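Local coordinates for ornithine aminotransferase (PDB 3LG0), which probably transfers the delta-amino group of ornithine to 2-oxoglutarate, giving glutamate semialdehyde and glutamate, with pyridoxal 5'-phosphate as cofactor, at residues G267-S272 with A300-E305; S57-H62 with P387-T392. All coordinates share one frame; numbering follows the deposited sequence.

Contact 1 (G267-S272 with A300-E305); sequences GHYPIS and AAICVE
Ile302 and Cys303, neighbours on one turn of helix 297-312, turn their side chains onto the loop 267-272 and meet Tyr269, Ile271 and, more loosely, His268. No hydrogen bond crosses between the segments; the contact is apolar and buried. Ile302 gives the largest share, and its two branches divide the work. With CG1 placed opposite the carbonyl carbon (chi1 -72°) and the chain extended beyond it, CD1 reaches the root of the tyrosine, 3.8 Å from Tyr269 CB, and also lies near CG and CD1 at an oblique angle to the ring; the two side chains cross at roughly a right angle. The other branch, CG2, sits between two neighbours, 4.2 Å from Ile271 CD1 and 4.3 Å from His268 CB. A beta-branched residue suits this place because it fills two directions at once. Next along the helix, Cys303 offers its CB, which lies 3.9 Å from Ile271 CD1. The extended end of Ile271 (chi2 177°) also brings CD1 to 4.0 Å from Cys303 N; the small cysteine, its SG turned anti to that N, keeps the helix backbone accessible here.

On the loop, His268 ND1 is hydrogen-bonded to Gly266 O. The Tyr269 ring meets Tyr269 of the second subunit, and Gly267 O is hydrogen-bonded to Thr79 OG1 of that subunit, so the loop also belongs to the dimer interface. Helix 88-101 covers Ala300 and Cys303, while helix 65-77 touches His268, Ala301 and Glu305. The contact thus packs helix 297-312 on the loop that runs from strand 257-260 into strand 272-276, in the seven-stranded mixed sheet of the pyridoxal-phosphate-dependent aminotransferase fold.

Contact 2 (S57-H62 with P387-T392); sequences SVNQGH and PPLCIT
Asn59 and Leu389 both set CG opposite the carbonyl carbon (chi1 -77° and -46°), which lays their side chains alongside each other, pointing the same way, with Leu389 CD1 3.8 Å from Asn59 CB. The backbones are joined by one hydrogen bond, Leu389 N to Asn59 O, at 2.9 Å, with the donor tilted 16° from the carbonyl plane. Two type I turns, Val58 to Gly61 and Pro388 to Ile391, meet here, near Lys262, probably the cofactor lysine. The ring of Pro388 offers a compact apolar CB, 3.3 Å from Val58 O, which also accepts the bond from Gly61 N, and 3.7 Å from Gly61 CA. Having no CB, Gly61 lets Cys390 SG stand 4.0 Å from its CA; its backbone angles also suit glycine. The buried amide of Asn59 lies along Leu389 and is satisfied at both ends, OD1 by Arg241 NH2 and ND2 by Leu239 O; Arg241 also holds Pro387 O.

Loop 57-62 joins helix 53-56 to helix 65-77 and touches the second subunit through Val58 and His62, whereas 387-392 leads from strand 382-385 into helix 393-412, for which Thr392 is the N-cap.

In the fold
From the N terminus, the chain first passes 57-62, between helices 53-56 and 65-77, a segment met again by 387-392, just before helix 393-412. Contact 2 therefore closes a very long loop, and contact 1, whose segments are separated by 27 residues, falls wholly within it. Contact 1 ties the loop between strands 257-260 and 272-276 to helix 297-312; contact 2 ties the N-terminal part of the chain to strand 382-385 and helix 393-412. The two meet directly where Gly267 packs on Ser57 and Val58, and both reach the second subunit. The side chains of Ile271 and Asn59 lie about 9 and 7 Å from that of Lys262, which probably carries pyridoxal phosphate, not attached here.

Contact 1 (G267-S272 with A300-E305)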
loop_
_atom_site.group_PDB
_atom_site.type_symbol
_atom_site.label_atom_id
_atom_site.label_comp_id
_atom_site.label_asym_id
_atom_site.label_seq_id
_atom_site.Cartn_x
_atom_site.Cartn_y
_atom_site.Cartn_z
ATOM N N GLY A 267 -5.433 -12.584 -0.318
ATOM C CA GLY A 267 -3.988 -12.543 -0.482
ATOM C C GLY A 267 -3.502 -12.237 -1.880
ATOM O O GLY A 267 -2.306 -12.193 -2.100
ATOM N N HIS A 268 -4.405 -11.993 -2.825
ATOM C CA HIS A 268 -3.994 -11.756 -4.208
ATOM C C HIS A 268 -3.652 -10.293 -4.519
ATOM O O HIS A 268 -3.199 -9.987 -5.620
ATOM C CB HIS A 268 -5.077 -12.221 -5.181
ATOM C CG HIS A 268 -5.188 -13.707 -5.304
ATOM N ND1 HIS A 268 -5.631 -14.506 -4.270
ATOM C CD2 HIS A 268 -4.923 -14.542 -6.339
ATOM C CE1 HIS A 268 -5.632 -15.769 -4.663
ATOM N NE2 HIS A 268 -5.207 -15.817 -5.913
ATOM N N TYR A 269 -3.883 -9.388 -3.573
ATOM C CA TYR A 269 -3.708 -7.956 -3.823
ATOM C C TYR A 269 -3.816 -7.195 -2.504
ATOM O O TYR A 269 -4.571 -7.598 -1.630
ATOM C CB TYR A 269 -4.809 -7.478 -4.776
ATOM C CG TYR A 269 -4.466 -6.242 -5.570
ATOM C CD1 TYR A 269 -3.940 -6.348 -6.856
ATOM C CD2 TYR A 269 -4.650 -4.974 -5.034
ATOM C CE1 TYR A 269 -3.620 -5.232 -7.586
ATOM C CE2 TYR A 269 -4.334 -3.845 -5.764
ATOM C CZ TYR A 269 -3.812 -3.981 -7.038
ATOM O OH TYR A 269 -3.495 -2.870 -7.769
ATOM N N PRO A 270 -3.064 -6.094 -2.340
ATOM C CA PRO A 270 -3.239 -5.299 -1.107
ATOM C C PRO A 270 -4.544 -4.473 -1.117
ATOM O O PRO A 270 -4.741 -3.530 -1.914
ATOM C CB PRO A 270 -2.011 -4.372 -1.102
ATOM C CG PRO A 270 -1.075 -4.933 -2.126
ATOM C CD PRO A 270 -1.961 -5.581 -3.160
ATOM N N ILE A 271 -5.467 -4.842 -0.242
ATOM C CA ILE A 271 -6.740 -4.126 -0.173
ATOM C C ILE A 271 -7.166 -3.896 1.276
ATOM O O ILE A 271 -7.045 -4.775 2.115
ATOM C CB ILE A 271 -7.881 -4.902 -0.875
ATOM C CG1 ILE A 271 -7.441 -5.452 -2.241
ATOM C CG2 ILE A 271 -9.125 -4.029 -1.015
ATOM C CD1 ILE A 271 -8.521 -6.277 -2.908
ATOM N N SER A 272 -7.692 -2.717 1.557
ATOM C CA SER A 272 -8.253 -2.441 2.863
ATOM C C SER A 272 -9.455 -1.525 2.647
ATOM O O SER A 272 -9.657 -1.002 1.541
ATOM C CB SER A 272 -7.201 -1.781 3.763
ATOM O OG SER A 272 -6.944 -0.472 3.317
ATOM N N ALA A 300 -10.891 -3.891 -6.926
ATOM C CA ALA A 300 -12.334 -3.889 -6.724
ATOM C C ALA A 300 -12.942 -5.236 -7.122
ATOM O O ALA A 300 -13.763 -5.787 -6.396
ATOM C CB ALA A 300 -12.972 -2.739 -7.517
ATOM N N ALA A 301 -12.517 -5.774 -8.263
ATOM C CA ALA A 301 -13.017 -7.071 -8.734
ATOM C C ALA A 301 -12.556 -8.218 -7.854
ATOM O O ALA A 301 -13.338 -9.126 -7.560
ATOM C CB ALA A 301 -12.607 -7.324 -10.188
ATOM N N ILE A 302 -11.284 -8.183 -7.446
ATOM C CA ILE A 302 -10.710 -9.220 -6.585
ATOM C C ILE A 302 -11.434 -9.253 -5.248
ATOM O O ILE A 302 -11.768 -10.319 -4.735
ATOM C CB ILE A 302 -9.204 -8.994 -6.334
ATOM C CG1 ILE A 302 -8.415 -9.292 -7.601
ATOM C CG2 ILE A 302 -8.709 -9.858 -5.170
ATOM C CD1 ILE A 302 -7.046 -8.683 -7.617
ATOM N N CYS A 303 -11.679 -8.069 -4.693
ATOM C CA CYS A 303 -12.335 -7.962 -3.397
ATOM C C CYS A 303 -13.737 -8.603 -3.370
ATOM O O CYS A 303 -14.043 -9.383 -2.476
ATOM C CB CYS A 303 -12.406 -6.501 -2.919
ATOM S SG CYS A 303 -13.348 -6.370 -1.400
ATOM N N VAL A 304 -14.590 -8.267 -4.335
ATOM C CA VAL A 304 -15.913 -8.879 -4.398
ATOM C C VAL A 304 -15.825 -10.407 -4.473
ATOM O O VAL A 304 -16.505 -11.109 -3.741
ATOM C CB VAL A 304 -16.746 -8.349 -5.588
ATOM C CG1 VAL A 304 -18.093 -9.100 -5.676
ATOM C CG2 VAL A 304 -16.985 -6.845 -5.443
ATOM N N GLU A 305 -14.971 -10.921 -5.348
ATOM C CA GLU A 305 -14.862 -12.360 -5.497
ATOM C C GLU A 305 -14.312 -13.034 -4.241
ATOM O O GLU A 305 -14.751 -14.122 -3.875
ATOM C CB GLU A 305 -14.022 -12.746 -6.715
ATOM C CG GLU A 305 -13.952 -14.252 -6.925
ATOM C CD GLU A 305 -15.331 -14.867 -7.161
ATOM O OE1 GLU A 305 -16.202 -14.160 -7.702
ATOM O OE2 GLU A 305 -15.549 -16.045 -6.802
#

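Contact 2 (S57-H62 with P387-T392)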
loop_
_atom_site.group_PDB
_atom_site.type_symbol
_atom_site.label_atom_id
_atom_site.label_comp_id
_atom_site.label_asym_id
_atom_site.label_seq_id
_atom_site.Cartn_x
_atom_site.Cartn_y
_atom_site.Cartn_z
ATOM N N SER A 57 -4.504 -12.866 5.520
ATOM C CA SER A 57 -4.722 -12.571 4.110
ATOM C C SER A 57 -5.250 -13.779 3.352
ATOM O O SER A 57 -6.029 -13.611 2.421
ATOM C CB SER A 57 -3.448 -12.083 3.429
ATOM O OG SER A 57 -2.993 -10.895 4.032
ATOM N N VAL A 58 -4.813 -14.989 3.716
ATOM C CA VAL A 58 -5.319 -16.189 3.034
ATOM C C VAL A 58 -6.301 -17.010 3.868
ATOM O O VAL A 58 -6.169 -18.226 3.988
ATOM C CB VAL A 58 -4.200 -17.089 2.405
ATOM C CG1 VAL A 58 -3.530 -16.359 1.265
ATOM C CG2 VAL A 58 -3.173 -17.534 3.429
ATOM N N ASN A 59 -7.287 -16.327 4.442
ATOM C CA ASN A 59 -8.408 -17.009 5.090
ATOM C C ASN A 59 -9.080 -17.999 4.135
ATOM O O ASN A 59 -9.507 -19.063 4.545
ATOM C CB ASN A 59 -9.444 -15.999 5.570
ATOM C CG ASN A 59 -9.026 -15.296 6.835
ATOM O OD1 ASN A 59 -7.933 -15.535 7.356
ATOM N ND2 ASN A 59 -9.903 -14.419 7.353
ATOM N N GLN A 60 -9.171 -17.629 2.860
ATOM C CA GLN A 60 -9.778 -18.487 1.849
ATOM C C GLN A 60 -8.839 -19.615 1.403
ATOM O O GLN A 60 -9.214 -20.448 0.583
ATOM C CB GLN A 60 -10.202 -17.668 0.626
ATOM C CG GLN A 60 -11.226 -16.543 0.888
ATOM C CD GLN A 60 -10.572 -15.219 1.299
ATOM O OE1 GLN A 60 -9.425 -15.180 1.735
ATOM N NE2 GLN A 60 -11.310 -14.141 1.169
ATOM N N GLY A 61 -7.623 -19.635 1.942
ATOM C CA GLY A 61 -6.618 -20.614 1.542
ATOM C C GLY A 61 -5.714 -20.062 0.454
ATOM O O GLY A 61 -6.093 -19.157 -0.287
ATOM N N HIS A 62 -4.511 -20.596 0.348
ATOM C CA HIS A 62 -3.587 -20.122 -0.678
ATOM C C HIS A 62 -4.074 -20.406 -2.103
ATOM O O HIS A 62 -4.656 -21.456 -2.388
ATOM C CB HIS A 62 -2.203 -20.749 -0.504
ATOM C CG HIS A 62 -1.369 -20.106 0.553
ATOM N ND1 HIS A 62 -1.252 -20.625 1.825
ATOM C CD2 HIS A 62 -0.583 -19.003 0.525
ATOM C CE1 HIS A 62 -0.439 -19.864 2.536
ATOM N NE2 HIS A 62 -0.017 -18.876 1.769
ATOM N N PRO A 387 -4.595 -20.875 10.926
ATOM C CA PRO A 387 -4.623 -21.584 9.639
ATOM C C PRO A 387 -5.682 -21.026 8.715
ATOM O O PRO A 387 -6.638 -20.408 9.167
ATOM C CB PRO A 387 -5.047 -22.997 10.034
ATOM C CG PRO A 387 -5.926 -22.780 11.238
ATOM C CD PRO A 387 -5.291 -21.622 11.987
ATOM N N PRO A 388 -5.523 -21.243 7.414
ATOM C CA PRO A 388 -6.613 -20.825 6.538
ATOM C C PRO A 388 -7.904 -21.515 6.985
ATOM O O PRO A 388 -7.858 -22.625 7.541
ATOM C CB PRO A 388 -6.172 -21.340 5.163
ATOM C CG PRO A 388 -4.696 -21.495 5.269
ATOM C CD PRO A 388 -4.431 -21.904 6.682
ATOM N N LEU A 389 -9.036 -20.869 6.728
ATOM C CA LEU A 389 -10.308 -21.313 7.270
ATOM C C LEU A 389 -10.933 -22.491 6.515
ATOM O O LEU A 389 -11.939 -23.043 6.945
ATOM C CB LEU A 389 -11.293 -20.141 7.372
ATOM C CG LEU A 389 -10.751 -18.831 7.976
ATOM C CD1 LEU A 389 -11.825 -17.762 8.007
ATOM C CD2 LEU A 389 -10.202 -19.060 9.363
ATOM N N CYS A 390 -10.347 -22.890 5.395
ATOM C CA CYS A 390 -10.839 -24.065 4.689
ATOM C C CYS A 390 -10.266 -25.381 5.252
ATOM O O CYS A 390 -10.420 -26.451 4.646
ATOM C CB CYS A 390 -10.534 -23.946 3.203
ATOM S SG CYS A 390 -8.787 -23.662 2.885
ATOM N N ILE A 391 -9.620 -25.304 6.413
ATOM C CA ILE A 391 -9.019 -26.474 7.044
ATOM C C ILE A 391 -10.086 -27.449 7.548
ATOM O O ILE A 391 -11.131 -27.030 8.048
ATOM C CB ILE A 391 -8.093 -26.058 8.206
ATOM C CG1 ILE A 391 -7.182 -27.217 8.622
ATOM C CG2 ILE A 391 -8.899 -25.491 9.384
ATOM C CD1 ILE A 391 -5.968 -26.782 9.449
ATOM N N THR A 392 -9.837 -28.748 7.403
ATOM C CA THR A 392 -10.788 -29.767 7.863
ATOM C C THR A 392 -10.478 -30.240 9.279
ATOM O O THR A 392 -9.346 -30.102 9.756
ATOM C CB THR A 392 -10.782 -31.002 6.961
ATOM O OG1 THR A 392 -9.532 -31.688 7.099
ATOM C CG2 THR A 392 -11.007 -30.614 5.493
#